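Local atomic coordinates of hemolysin activator protein CdiB (Acinetobacter baumannii ACICU, PDB entry 6WIL), a protein that probably secretes its partner toxin across the outer membrane in contact-dependent growth inhibition, working as a two-partner-secretion transporter of the Omp85 superfamily. Residues Lys113-Thr118 with Ile168-Leu174; Ile139-Ile145 with Phe163-Val169; Met189-Ala194 with Tyr204-Ile208; Asp175-Glu179 with Arg325-Lys330. All blocks are in the same frame, centred on the assembly; numbering follows the deposited sequence.

The four contacts run from the joint between the two POTRA domains to a hairpin at the POTRA-side end of the barrel. Contacts 1 and 2 share I168 and V169, the stretch that leads into helix 171-181; contact 4 uses the next turn of that helix, and contact 3 pairs the strand that follows it. Strands 132-149 and 204-213 are neighbours in one sheet, so contacts 2 and 3 adjoin. Contacts 1 to 3 are partly buried and rely mainly on backbone hydrogen bonds and aliphatic packing, with a capping asparagine added in contact 1. Contact 4, between POTRA helix and barrel hairpin, is buried yet smaller, and ionic: a glutamate meets an arginine and a lysine.

Contact 1 of 4, residues Lys113-Thr118 with Ile168-Leu174; sequences KKGFIT and IVNLKRL. With SO4 (sulfate ion), chain B.
With chi1 at -164° N170 holds its CG opposite its backbone N, and chi2 of -75° turns the amide so that ND2 points to K114 O, a hydrogen bond of 3.1 Å. The other end of the amide works inward: OD1 accepts K172 N on a lone pair, making N170 the N-cap of helix 171-181. ND2 also lies over one face of the F116 ring, 3.3 Å from CE1 and displaced toward the rim, with amide and ring planes almost perpendicular. At the edge of that ring sits I168 CG2, and the rings of F116 and F76 meet edge-to-face.

This is where the end of helix 97-113 in the first POTRA domain meets the start of helix 171-181 in the second. The earlier helix closes in a Schellman motif at G115, whose positive phi suits glycine, and G115 O receives L171 N at 2.8 Å. I117 CD1 packs on L171 CD1 (3.7 Å), branched aliphatic chains crossing at about a right angle, and T118 OG1 presses on V169 CB (3.2 Å). R173 NH1 binds O3 of a sulfate, probably from the crystallisation liquor, at 3.1 Å in the guanidinium plane; R321 of the barrel also holds this ion.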
loop_
_atom_site.group_PDB
_atom_site.type_symbol
_atom_site.label_atom_id
_atom_site.label_comp_id
_atom_site.label_asym_id
_atom_site.label_seq_id
_atom_site.Cartn_x
_atom_site.Cartn_y
_atom_site.Cartn_z
ATOM N N LYS A 113 0.351 21.382 13.546
ATOM C CA LYS A 113 0.086 21.012 12.159
ATOM C C LYS A 113 1.296 20.338 11.527
ATOM O O LYS A 113 1.156 19.351 10.795
ATOM C CB LYS A 113 -0.308 22.247 11.350
ATOM C CG LYS A 113 -1.774 22.323 10.976
ATOM C CD LYS A 113 -2.008 23.459 9.991
ATOM C CE LYS A 113 -3.485 23.655 9.703
ATOM N NZ LYS A 113 -3.763 25.043 9.243
ATOM N N LYS A 114 2.492 20.852 11.799
ATOM C CA LYS A 114 3.713 20.279 11.253
ATOM C C LYS A 114 4.262 19.134 12.097
ATOM O O LYS A 114 5.273 18.536 11.715
ATOM C CB LYS A 114 4.777 21.369 11.086
ATOM C CG LYS A 114 4.827 21.983 9.689
ATOM C CD LYS A 114 3.494 22.598 9.288
ATOM C CE LYS A 114 3.496 23.016 7.827
ATOM N NZ LYS A 114 4.629 23.930 7.518
ATOM N N GLY A 115 3.630 18.818 13.226
ATOM C CA GLY A 115 3.952 17.626 13.984
ATOM C C GLY A 115 4.775 17.808 15.246
ATOM O O GLY A 115 5.142 16.803 15.867
ATOM N N PHE A 116 5.071 19.041 15.660
ATOM C CA PHE A 116 5.922 19.264 16.831
ATOM C C PHE A 116 5.043 19.283 18.079
ATOM O O PHE A 116 4.713 20.328 18.645
ATOM C CB PHE A 116 6.732 20.544 16.664
ATOM C CG PHE A 116 7.562 20.569 15.407
ATOM C CD1 PHE A 116 8.844 20.037 15.393
ATOM C CD2 PHE A 116 7.057 21.116 14.237
ATOM C CE1 PHE A 116 9.609 20.058 14.237
ATOM C CE2 PHE A 116 7.815 21.139 13.077
ATOM C CZ PHE A 116 9.092 20.610 13.078
ATOM N N ILE A 117 4.675 18.079 18.524
ATOM C CA ILE A 117 3.674 17.928 19.576
ATOM C C ILE A 117 4.207 18.236 20.970
ATOM O O ILE A 117 3.408 18.425 21.895
ATOM C CB ILE A 117 3.091 16.505 19.563
ATOM C CG1 ILE A 117 4.221 15.477 19.460
ATOM C CG2 ILE A 117 2.088 16.346 18.426
ATOM C CD1 ILE A 117 3.760 14.047 19.590
ATOM N N THR A 118 5.526 18.277 21.160
ATOM C CA THR A 118 6.108 18.583 22.461
ATOM C C THR A 118 6.788 19.944 22.487
ATOM O O THR A 118 7.460 20.274 23.468
ATOM C CB THR A 118 7.105 17.498 22.878
ATOM O OG1 THR A 118 8.215 17.492 21.971
ATOM C CG2 THR A 118 6.435 16.135 22.873
ATOM N N ILE A 168 14.673 16.709 17.665
ATOM C CA ILE A 168 13.420 17.386 17.974
ATOM C C ILE A 168 12.269 16.414 17.753
ATOM O O ILE A 168 12.203 15.736 16.721
ATOM C CB ILE A 168 13.262 18.651 17.117
ATOM C CG1 ILE A 168 14.432 19.603 17.374
ATOM C CG2 ILE A 168 11.935 19.334 17.412
ATOM C CD1 ILE A 168 14.519 20.753 16.395
ATOM N N VAL A 169 11.366 16.337 18.728
ATOM C CA VAL A 169 10.249 15.399 18.663
ATOM C C VAL A 169 9.276 15.838 17.577
ATOM O O VAL A 169 8.726 16.945 17.626
ATOM C CB VAL A 169 9.544 15.295 20.020
ATOM C CG1 VAL A 169 8.260 14.495 19.884
ATOM C CG2 VAL A 169 10.467 14.665 21.047
ATOM N N ASN A 170 9.051 14.964 16.596
ATOM C CA ASN A 170 8.078 15.195 15.535
ATOM C C ASN A 170 7.200 13.962 15.376
ATOM O O ASN A 170 7.710 12.840 15.288
ATOM C CB ASN A 170 8.761 15.525 14.208
ATOM C CG ASN A 170 7.807 16.148 13.214
ATOM O OD1 ASN A 170 6.967 15.464 12.629
ATOM N ND2 ASN A 170 7.925 17.457 13.024
ATOM N N LEU A 171 5.884 14.176 15.319
ATOM C CA LEU A 171 4.933 13.072 15.272
ATOM C C LEU A 171 4.987 12.297 13.960
ATOM O O LEU A 171 4.602 11.124 13.935
ATOM C CB LEU A 171 3.516 13.599 15.506
ATOM C CG LEU A 171 2.403 12.572 15.716
ATOM C CD1 LEU A 171 2.716 11.669 16.902
ATOM C CD2 LEU A 171 1.072 13.276 15.913
ATOM N N LYS A 172 5.447 12.920 12.873
ATOM C CA LYS A 172 5.558 12.201 11.607
ATOM C C LYS A 172 6.659 11.151 11.667
ATOM O O LYS A 172 6.514 10.058 11.108
ATOM C CB LYS A 172 5.817 13.178 10.460
ATOM C CG LYS A 172 4.599 13.970 10.011
ATOM C CD LYS A 172 4.946 14.862 8.826
ATOM C CE LYS A 172 4.843 16.333 9.189
ATOM N NZ LYS A 172 3.425 16.755 9.389
ATOM N N ARG A 173 7.767 11.466 12.342
ATOM C CA ARG A 173 8.858 10.513 12.489
ATOM C C ARG A 173 8.546 9.445 13.529
ATOM O O ARG A 173 8.960 8.293 13.366
ATOM C CB ARG A 173 10.148 11.251 12.844
ATOM C CG ARG A 173 10.509 12.317 11.824
ATOM C CD ARG A 173 11.874 12.930 12.080
ATOM N NE ARG A 173 12.280 13.767 10.957
ATOM C CZ ARG A 173 13.134 13.392 10.012
ATOM N NH1 ARG A 173 13.697 12.193 10.059
ATOM N NH2 ARG A 173 13.432 14.222 9.023
ATOM N N LEU A 174 7.817 9.801 14.590
ATOM C CA LEU A 174 7.366 8.788 15.541
ATOM C C LEU A 174 6.467 7.765 14.859
ATOM O O LEU A 174 6.610 6.555 15.072
ATOM C CB LEU A 174 6.628 9.443 16.709
ATOM C CG LEU A 174 7.371 10.475 17.558
ATOM C CD1 LEU A 174 6.574 10.795 18.818
ATOM C CD2 LEU A 174 8.766 9.985 17.905
HETATM S S SO4 B . 15.458 11.638 6.536
HETATM O O1 SO4 B . 14.238 12.417 6.336
HETATM O O2 SO4 B . 15.656 10.751 5.392
HETATM O O3 SO4 B . 15.331 10.854 7.765
HETATM O O4 SO4 B . 16.606 12.532 6.655
#

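Contact 2 of 4, residues Ile139-Ile145 with Phe163-Val169; sequences IGRLNKI and FKAGDIV
L142 and F163 meet at about a right angle, L142 CD2 standing 3.6 Å from F163 CD1. A chi1 of 57° swings the ring there, and I145 CD1 approaches it at CE1 (4.1 Å). At the other end side chains slant across one another: I139 CG2 rests on I168 CG1 at 3.7 Å, and this CG1 lies over one face of the R141 guanidinium, off toward its rim. G166 O lies at the edge of that group, in its plane, and takes a weak hydrogen bond of 3.3 Å from R141 NE.

The backbones join at a single bridge, R141 with I168, fastening the segment before helix 171-181 to strand 132-149, which runs from the first POTRA domain into the second. The chain reverses through a type II turn from K164 to D167, closed by D167 N to K164 O; G166 takes its positive phi, as suits glycine. G166 N reaches L142 O at 2.7 Å, D167 O receives L142 N at 2.8 Å, and V169 N binds G140 O. With these groups paired, L142, F163 and V169 can be buried as apolar side chains, whereas within this contact the guanidinium meets a carbonyl and an aliphatic face, the nearby D167 carboxylate not touching it.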
loop_
_atom_site.group_PDB
_atom_site.type_symbol
_atom_site.label_atom_id
_atom_site.label_comp_id
_atom_site.label_asym_id
_atom_site.label_seq_id
_atom_site.Cartn_x
_atom_site.Cartn_y
_atom_site.Cartn_z
ATOM N N ILE A 139 11.616 24.478 22.172
ATOM C CA ILE A 139 11.872 23.317 21.328
ATOM C C ILE A 139 11.910 22.072 22.211
ATOM O O ILE A 139 12.821 21.903 23.026
ATOM C CB ILE A 139 13.170 23.480 20.534
ATOM C CG1 ILE A 139 13.116 24.770 19.708
ATOM C CG2 ILE A 139 13.401 22.270 19.648
ATOM C CD1 ILE A 139 14.151 24.838 18.606
ATOM N N GLY A 140 10.913 21.203 22.051
ATOM C CA GLY A 140 10.864 19.951 22.781
ATOM C C GLY A 140 11.633 18.853 22.075
ATOM O O GLY A 140 11.368 18.550 20.906
ATOM N N ARG A 141 12.588 18.248 22.772
ATOM C CA ARG A 141 13.508 17.297 22.175
ATOM C C ARG A 141 13.365 15.930 22.832
ATOM O O ARG A 141 12.685 15.759 23.848
ATOM C CB ARG A 141 14.957 17.782 22.291
ATOM C CG ARG A 141 15.183 19.177 21.746
ATOM C CD ARG A 141 16.649 19.555 21.823
ATOM N NE ARG A 141 17.258 19.626 20.501
ATOM C CZ ARG A 141 17.453 20.756 19.832
ATOM N NH1 ARG A 141 17.095 21.915 20.370
ATOM N NH2 ARG A 141 18.014 20.728 18.630
ATOM N N LEU A 142 14.022 14.949 22.223
ATOM C CA LEU A 142 14.015 13.578 22.707
ATOM C C LEU A 142 15.231 13.347 23.591
ATOM O O LEU A 142 16.357 13.636 23.183
ATOM C CB LEU A 142 14.020 12.602 21.531
ATOM C CG LEU A 142 13.944 11.110 21.849
ATOM C CD1 LEU A 142 12.609 10.768 22.489
ATOM C CD2 LEU A 142 14.169 10.285 20.593
ATOM N N ASN A 143 15.003 12.832 24.794
ATOM C CA ASN A 143 16.093 12.562 25.718
ATOM C C ASN A 143 16.579 11.119 25.658
ATOM O O ASN A 143 17.774 10.884 25.445
ATOM C CB ASN A 143 15.644 12.919 27.134
ATOM C CG ASN A 143 16.667 12.557 28.189
ATOM O OD1 ASN A 143 16.324 12.006 29.224
ATOM N ND2 ASN A 143 17.937 12.895 27.939
ATOM N N LYS A 144 15.682 10.147 25.836
ATOM C CA LYS A 144 16.042 8.736 25.778
ATOM C C LYS A 144 14.934 7.948 25.096
ATOM O O LYS A 144 13.748 8.241 25.263
ATOM C CB LYS A 144 16.283 8.133 27.175
ATOM C CG LYS A 144 17.055 8.999 28.161
ATOM C CD LYS A 144 17.208 8.296 29.510
ATOM C CE LYS A 144 15.863 8.025 30.184
ATOM N NZ LYS A 144 16.022 7.298 31.484
ATOM N N ILE A 145 15.329 6.928 24.346
ATOM C CA ILE A 145 14.405 5.884 23.923
ATOM C C ILE A 145 14.511 4.757 24.941
ATOM O O ILE A 145 15.596 4.209 25.159
ATOM C CB ILE A 145 14.715 5.397 22.499
ATOM C CG1 ILE A 145 14.451 6.523 21.498
ATOM C CG2 ILE A 145 13.882 4.165 22.155
ATOM C CD1 ILE A 145 15.514 6.659 20.437
ATOM N N PHE A 163 14.849 8.830 13.651
ATOM C CA PHE A 163 15.263 9.826 14.628
ATOM C C PHE A 163 16.203 9.180 15.638
ATOM O O PHE A 163 16.343 7.957 15.697
ATOM C CB PHE A 163 14.053 10.447 15.343
ATOM C CG PHE A 163 13.173 9.443 16.034
ATOM C CD1 PHE A 163 13.425 9.065 17.343
ATOM C CD2 PHE A 163 12.088 8.885 15.379
ATOM C CE1 PHE A 163 12.614 8.145 17.986
ATOM C CE2 PHE A 163 11.273 7.962 16.015
ATOM C CZ PHE A 163 11.537 7.593 17.322
ATOM N N LYS A 164 16.851 10.021 16.442
ATOM C CA LYS A 164 17.782 9.558 17.459
ATOM C C LYS A 164 17.630 10.416 18.705
ATOM O O LYS A 164 16.895 11.407 18.722
ATOM C CB LYS A 164 19.233 9.605 16.964
ATOM C CG LYS A 164 19.781 11.014 16.821
ATOM C CD LYS A 164 21.119 11.014 16.109
ATOM C CE LYS A 164 21.015 10.293 14.775
ATOM N NZ LYS A 164 22.197 10.537 13.903
ATOM N N ALA A 165 18.340 10.018 19.757
ATOM C CA ALA A 165 18.330 10.781 20.995
ATOM C C ALA A 165 18.911 12.171 20.760
ATOM O O ALA A 165 19.921 12.332 20.069
ATOM C CB ALA A 165 19.120 10.041 22.074
ATOM N N GLY A 166 18.251 13.182 21.324
ATOM C CA GLY A 166 18.652 14.559 21.135
ATOM C C GLY A 166 17.979 15.280 19.985
ATOM O O GLY A 166 18.145 16.500 19.860
ATOM N N ASP A 167 17.232 14.574 19.138
ATOM C CA ASP A 167 16.528 15.214 18.039
ATOM C C ASP A 167 15.258 15.897 18.537
ATOM O O ASP A 167 14.806 15.696 19.668
ATOM C CB ASP A 167 16.178 14.200 16.950
ATOM C CG ASP A 167 17.370 13.824 16.096
ATOM O OD1 ASP A 167 18.491 14.278 16.405
ATOM O OD2 ASP A 167 17.184 13.080 15.110
ATOM N N ILE A 168 14.673 16.709 17.665
ATOM C CA ILE A 168 13.420 17.386 17.974
ATOM C C ILE A 168 12.269 16.414 17.753
ATOM O O ILE A 168 12.203 15.736 16.721
ATOM C CB ILE A 168 13.262 18.651 17.117
ATOM C CG1 ILE A 168 14.432 19.603 17.374
ATOM C CG2 ILE A 168 11.935 19.334 17.412
ATOM C CD1 ILE A 168 14.519 20.753 16.395
ATOM N N VAL A 169 11.366 16.337 18.728
ATOM C CA VAL A 169 10.249 15.399 18.663
ATOM C C VAL A 169 9.276 15.838 17.577
ATOM O O VAL A 169 8.726 16.945 17.626
ATOM C CB VAL A 169 9.544 15.295 20.020
ATOM C CG1 VAL A 169 8.260 14.495 19.884
ATOM C CG2 VAL A 169 10.467 14.665 21.047
#

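Contact 3 of 4, residues Met189-Ala194 with Tyr204-Ile208; sequences MQITPA and YSDLI
The D206 carboxylate carries the A194 methyl group above one of its faces, with A194 CB 4.0 Å from D206 OD2, while its other oxygen, OD1, takes a weak hydrogen bond from K144 N of the neighbouring strand. The Q190 amide, another flat group, is reached by a water 3.1 Å from Q190 OE1.

Both belong to the beta hairpin of strands 185-193 and 204-213, the antiparallel pair that ends the second POTRA domain and leads on to the barrel. Q190 with I208 and T192 with D206 are hydrogen-bonded pairs, I191 with L207 and P193 with S205 non-hydrogen-bonded ones. D206 N gives T192 O a bond of 2.7 Å, nearly straight at 174°. Proline suits its place, since a non-hydrogen-bonded position asks no N-H of it on this side. A194 N still reaches Y204 O at 3.1 Å, though from well above the carbonyl plane.

I191 and L207 share the face turned toward the helix side of the domain. L207, its CG opposite the backbone N (chi1 -171°), extends CD1 between selenomethionine M189 CG (3.6 Å) and I191 CD1 (3.7 Å); M189 also packs on L174 and L178 of helix 171-181. The other face carries Q190, T192, D206 and I208, a more polar set, of which Q190 is exposed. Here T192 OG1 adds a weak 3.4 Å bond to D206 O, and the water beside Q190 lies 2.9 Å from I208 O.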
loop_
_atom_site.group_PDB
_atom_site.type_symbol
_atom_site.label_atom_id
_atom_site.label_comp_id
_atom_site.label_asym_id
_atom_site.label_seq_id
_atom_site.Cartn_x
_atom_site.Cartn_y
_atom_site.Cartn_z
HETATM N N MSE A 189 3.588 2.611 22.350
HETATM C CA MSE A 189 4.432 3.798 22.358
HETATM C C MSE A 189 3.797 4.887 23.223
HETATM O O MSE A 189 2.622 5.219 23.062
HETATM C CB MSE A 189 4.663 4.296 20.920
HETATM C CG MSE A 189 5.766 5.344 20.758
HETATM SE SE MSE A 189 6.034 6.002 18.913
HETATM C CE MSE A 189 7.244 4.621 18.231
ATOM N N GLN A 190 4.580 5.423 24.158
ATOM C CA GLN A 190 4.140 6.500 25.032
ATOM C C GLN A 190 5.211 7.578 25.098
ATOM O O GLN A 190 6.410 7.293 25.031
ATOM C CB GLN A 190 3.831 5.994 26.447
ATOM C CG GLN A 190 2.469 5.337 26.582
ATOM C CD GLN A 190 2.337 4.528 27.859
ATOM O OE1 GLN A 190 3.333 4.134 28.464
ATOM N NE2 GLN A 190 1.101 4.274 28.272
ATOM N N ILE A 191 4.760 8.824 25.221
ATOM C CA ILE A 191 5.629 9.979 25.419
ATOM C C ILE A 191 5.462 10.453 26.855
ATOM O O ILE A 191 4.333 10.637 27.326
ATOM C CB ILE A 191 5.303 11.109 24.427
ATOM C CG1 ILE A 191 5.856 10.788 23.036
ATOM C CG2 ILE A 191 5.837 12.444 24.941
ATOM C CD1 ILE A 191 7.345 11.027 22.897
ATOM N N THR A 192 6.580 10.637 27.551
ATOM C CA THR A 192 6.595 11.124 28.921
ATOM C C THR A 192 7.674 12.186 29.061
ATOM O O THR A 192 8.669 12.168 28.326
ATOM C CB THR A 192 6.861 9.999 29.938
ATOM O OG1 THR A 192 8.138 9.403 29.673
ATOM C CG2 THR A 192 5.777 8.931 29.871
ATOM N N PRO A 193 7.501 13.126 29.989
ATOM C CA PRO A 193 8.565 14.106 30.248
ATOM C C PRO A 193 9.793 13.440 30.849
ATOM O O PRO A 193 9.689 12.493 31.631
ATOM C CB PRO A 193 7.919 15.082 31.240
ATOM C CG PRO A 193 6.441 14.874 31.089
ATOM C CD PRO A 193 6.270 13.429 30.736
ATOM N N ALA A 194 10.965 13.949 30.476
ATOM C CA ALA A 194 12.222 13.424 30.990
ATOM C C ALA A 194 12.493 13.957 32.390
ATOM O O ALA A 194 12.266 15.137 32.675
ATOM C CB ALA A 194 13.374 13.790 30.055
ATOM N N TYR A 204 12.710 18.212 27.426
ATOM C CA TYR A 204 13.013 16.890 26.902
ATOM C C TYR A 204 11.913 15.885 27.211
ATOM O O TYR A 204 11.139 16.037 28.159
ATOM C CB TYR A 204 14.343 16.380 27.447
ATOM C CG TYR A 204 15.528 17.103 26.859
ATOM C CD1 TYR A 204 15.975 18.295 27.405
ATOM C CD2 TYR A 204 16.194 16.598 25.750
ATOM C CE1 TYR A 204 17.055 18.961 26.871
ATOM C CE2 TYR A 204 17.280 17.257 25.209
ATOM C CZ TYR A 204 17.704 18.439 25.775
ATOM O OH TYR A 204 18.783 19.107 25.246
ATOM N N SER A 205 11.878 14.838 26.396
ATOM C CA SER A 205 10.865 13.799 26.467
ATOM C C SER A 205 11.539 12.435 26.431
ATOM O O SER A 205 12.632 12.275 25.886
ATOM C CB SER A 205 9.852 13.919 25.304
ATOM O OG SER A 205 9.058 15.113 25.357
ATOM N N ASP A 206 10.862 11.443 27.000
ATOM C CA ASP A 206 11.307 10.059 26.942
ATOM C C ASP A 206 10.288 9.250 26.161
ATOM O O ASP A 206 9.080 9.369 26.395
ATOM C CB ASP A 206 11.507 9.471 28.340
ATOM C CG ASP A 206 12.841 9.854 28.936
ATOM O OD1 ASP A 206 13.762 10.182 28.155
ATOM O OD2 ASP A 206 12.971 9.832 30.176
ATOM N N LEU A 207 10.784 8.456 25.215
ATOM C CA LEU A 207 9.963 7.601 24.366
ATOM C C LEU A 207 9.926 6.214 24.995
ATOM O O LEU A 207 10.888 5.448 24.898
ATOM C CB LEU A 207 10.524 7.561 22.950
ATOM C CG LEU A 207 9.631 6.866 21.925
ATOM C CD1 LEU A 207 8.310 7.596 21.824
ATOM C CD2 LEU A 207 10.308 6.782 20.566
ATOM N N ILE A 208 8.803 5.889 25.628
ATOM C CA ILE A 208 8.630 4.615 26.316
ATOM C C ILE A 208 8.034 3.609 25.340
ATOM O O ILE A 208 6.899 3.776 24.879
ATOM C CB ILE A 208 7.736 4.773 27.555
ATOM C CG1 ILE A 208 8.204 5.957 28.403
ATOM C CG2 ILE A 208 7.731 3.492 28.379
ATOM C CD1 ILE A 208 9.668 5.895 28.779
HETATM O O HOH W 1 4.921 2.283 26.474
#

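Contact 4 of 4, residues Asp175-Glu179 with Arg325-Lys330; sequences DQGLE and RSGQHK
R325, in the close-packed half of the contact, is gripped along its guanidinium edge by Q176 and E179. R325 NH1 donates to Q176 OE1 at 2.7 Å and to E179 OE2 at 3.0 Å; both acceptors lie in the guanidinium plane, but NH1 approaches each from above the acceptor's own plane. R325 NH2 pairs with E179 OE1, which also accepts Q32 N, and K330 NZ with E179 OE2; both salt bridges are modelled so short that their exact lengths are doubtful. D175 CB fits against one guanidinium face, 3.5 Å from R325 NH2, while D175 OD2 is hydrogen-bonded to Y35 OH.

Looser by contrast is the turn beyond R325, where S326, G327 and Q328 barely touch the helix. The nearest CA atoms, such as D175 CA and S326 CA, are 8.6 Å apart, so side chains span the gap. This partly exposed tip is braced internally by an ST turn, S326 OG accepting Q328 N at 3.0 Å.

POTRA helix 171-181 is thereby docked on the hairpin between barrel strands 308-326 and 329-346. Arginine and lysine suit a hairpin facing a buried acid: long chains, K330's fully extended, bring two positive groups to one carboxylate, which probably keeps E179 ionised.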
loop_
_atom_site.group_PDB
_atom_site.type_symbol
_atom_site.label_atom_id
_atom_site.label_comp_id
_atom_site.label_asym_id
_atom_site.label_seq_id
_atom_site.Cartn_x
_atom_site.Cartn_y
_atom_site.Cartn_z
ATOM N N ASP A 175 5.526 8.237 14.036
ATOM C CA ASP A 175 4.600 7.331 13.365
ATOM C C ASP A 175 5.321 6.451 12.353
ATOM O O ASP A 175 5.011 5.262 12.227
ATOM C CB ASP A 175 3.489 8.125 12.677
ATOM C CG ASP A 175 2.447 8.645 13.648
ATOM O OD1 ASP A 175 2.519 8.312 14.851
ATOM O OD2 ASP A 175 1.545 9.387 13.201
ATOM N N GLN A 176 6.275 7.022 11.617
ATOM C CA GLN A 176 7.043 6.236 10.661
ATOM C C GLN A 176 7.816 5.130 11.365
ATOM O O GLN A 176 7.740 3.957 10.977
ATOM C CB GLN A 176 7.992 7.141 9.881
ATOM C CG GLN A 176 8.706 6.425 8.758
ATOM C CD GLN A 176 7.740 5.913 7.704
ATOM O OE1 GLN A 176 6.668 6.487 7.499
ATOM N NE2 GLN A 176 8.112 4.824 7.036
ATOM N N GLY A 177 8.566 5.488 12.409
ATOM C CA GLY A 177 9.309 4.487 13.153
ATOM C C GLY A 177 8.410 3.461 13.816
ATOM O O GLY A 177 8.727 2.270 13.845
ATOM N N LEU A 178 7.274 3.908 14.354
ATOM C CA LEU A 178 6.314 2.973 14.930
ATOM C C LEU A 178 5.811 1.979 13.888
ATOM O O LEU A 178 5.655 0.788 14.181
ATOM C CB LEU A 178 5.152 3.745 15.549
ATOM C CG LEU A 178 3.993 2.963 16.159
ATOM C CD1 LEU A 178 3.653 3.534 17.521
ATOM C CD2 LEU A 178 2.798 3.059 15.240
ATOM N N GLU A 179 5.550 2.447 12.663
ATOM C CA GLU A 179 5.074 1.545 11.618
ATOM C C GLU A 179 6.144 0.533 11.234
ATOM O O GLU A 179 5.840 -0.641 10.995
ATOM C CB GLU A 179 4.631 2.342 10.393
ATOM C CG GLU A 179 3.152 2.667 10.369
ATOM C CD GLU A 179 2.824 3.776 9.390
ATOM O OE1 GLU A 179 2.042 4.679 9.754
ATOM O OE2 GLU A 179 3.362 3.756 8.261
ATOM N N ARG A 325 3.330 12.377 4.974
ATOM C CA ARG A 325 2.401 11.578 5.760
ATOM C C ARG A 325 1.751 12.450 6.823
ATOM O O ARG A 325 2.237 13.534 7.154
ATOM C CB ARG A 325 3.097 10.381 6.414
ATOM C CG ARG A 325 4.057 10.742 7.529
ATOM C CD ARG A 325 4.511 9.482 8.235
ATOM N NE ARG A 325 3.392 8.823 8.902
ATOM C CZ ARG A 325 3.240 7.506 8.984
ATOM N NH1 ARG A 325 4.128 6.695 8.424
ATOM N NH2 ARG A 325 2.188 7.002 9.614
ATOM N N SER A 326 0.643 11.950 7.356
ATOM C CA SER A 326 -0.045 12.586 8.470
ATOM C C SER A 326 -0.912 11.533 9.142
ATOM O O SER A 326 -0.871 10.348 8.794
ATOM C CB SER A 326 -0.896 13.770 8.009
ATOM O OG SER A 326 -2.172 13.321 7.584
ATOM N N GLY A 327 -1.724 11.983 10.097
ATOM C CA GLY A 327 -2.661 11.089 10.749
ATOM C C GLY A 327 -3.708 10.516 9.817
ATOM O O GLY A 327 -4.344 9.517 10.159
ATOM N N GLN A 328 -3.898 11.117 8.639
ATOM C CA GLN A 328 -4.929 10.659 7.716
ATOM C C GLN A 328 -4.404 10.328 6.322
ATOM O O GLN A 328 -5.210 10.010 5.437
ATOM C CB GLN A 328 -6.047 11.702 7.604
ATOM C CG GLN A 328 -6.599 12.148 8.942
ATOM C CD GLN A 328 -8.051 12.553 8.867
ATOM O OE1 GLN A 328 -8.947 11.720 9.015
ATOM N NE2 GLN A 328 -8.298 13.837 8.636
ATOM N N HIS A 329 -3.094 10.386 6.090
ATOM C CA HIS A 329 -2.605 10.073 4.755
ATOM C C HIS A 329 -1.152 9.627 4.816
ATOM O O HIS A 329 -0.422 9.936 5.761
ATOM C CB HIS A 329 -2.765 11.269 3.807
ATOM C CG HIS A 329 -1.585 12.191 3.781
ATOM N ND1 HIS A 329 -1.386 13.173 4.725
ATOM C CD2 HIS A 329 -0.553 12.291 2.910
ATOM C CE1 HIS A 329 -0.275 13.834 4.443
ATOM N NE2 HIS A 329 0.247 13.319 3.345
ATOM N N LYS A 330 -0.746 8.896 3.778
ATOM C CA LYS A 330 0.630 8.448 3.605
ATOM C C LYS A 330 0.933 8.401 2.115
ATOM O O LYS A 330 0.203 7.758 1.358
ATOM C CB LYS A 330 0.844 7.074 4.250
ATOM C CG LYS A 330 2.270 6.566 4.212
ATOM C CD LYS A 330 2.443 5.403 5.183
ATOM C CE LYS A 330 3.738 4.653 4.934
ATOM N NZ LYS A 330 3.950 3.570 5.930
#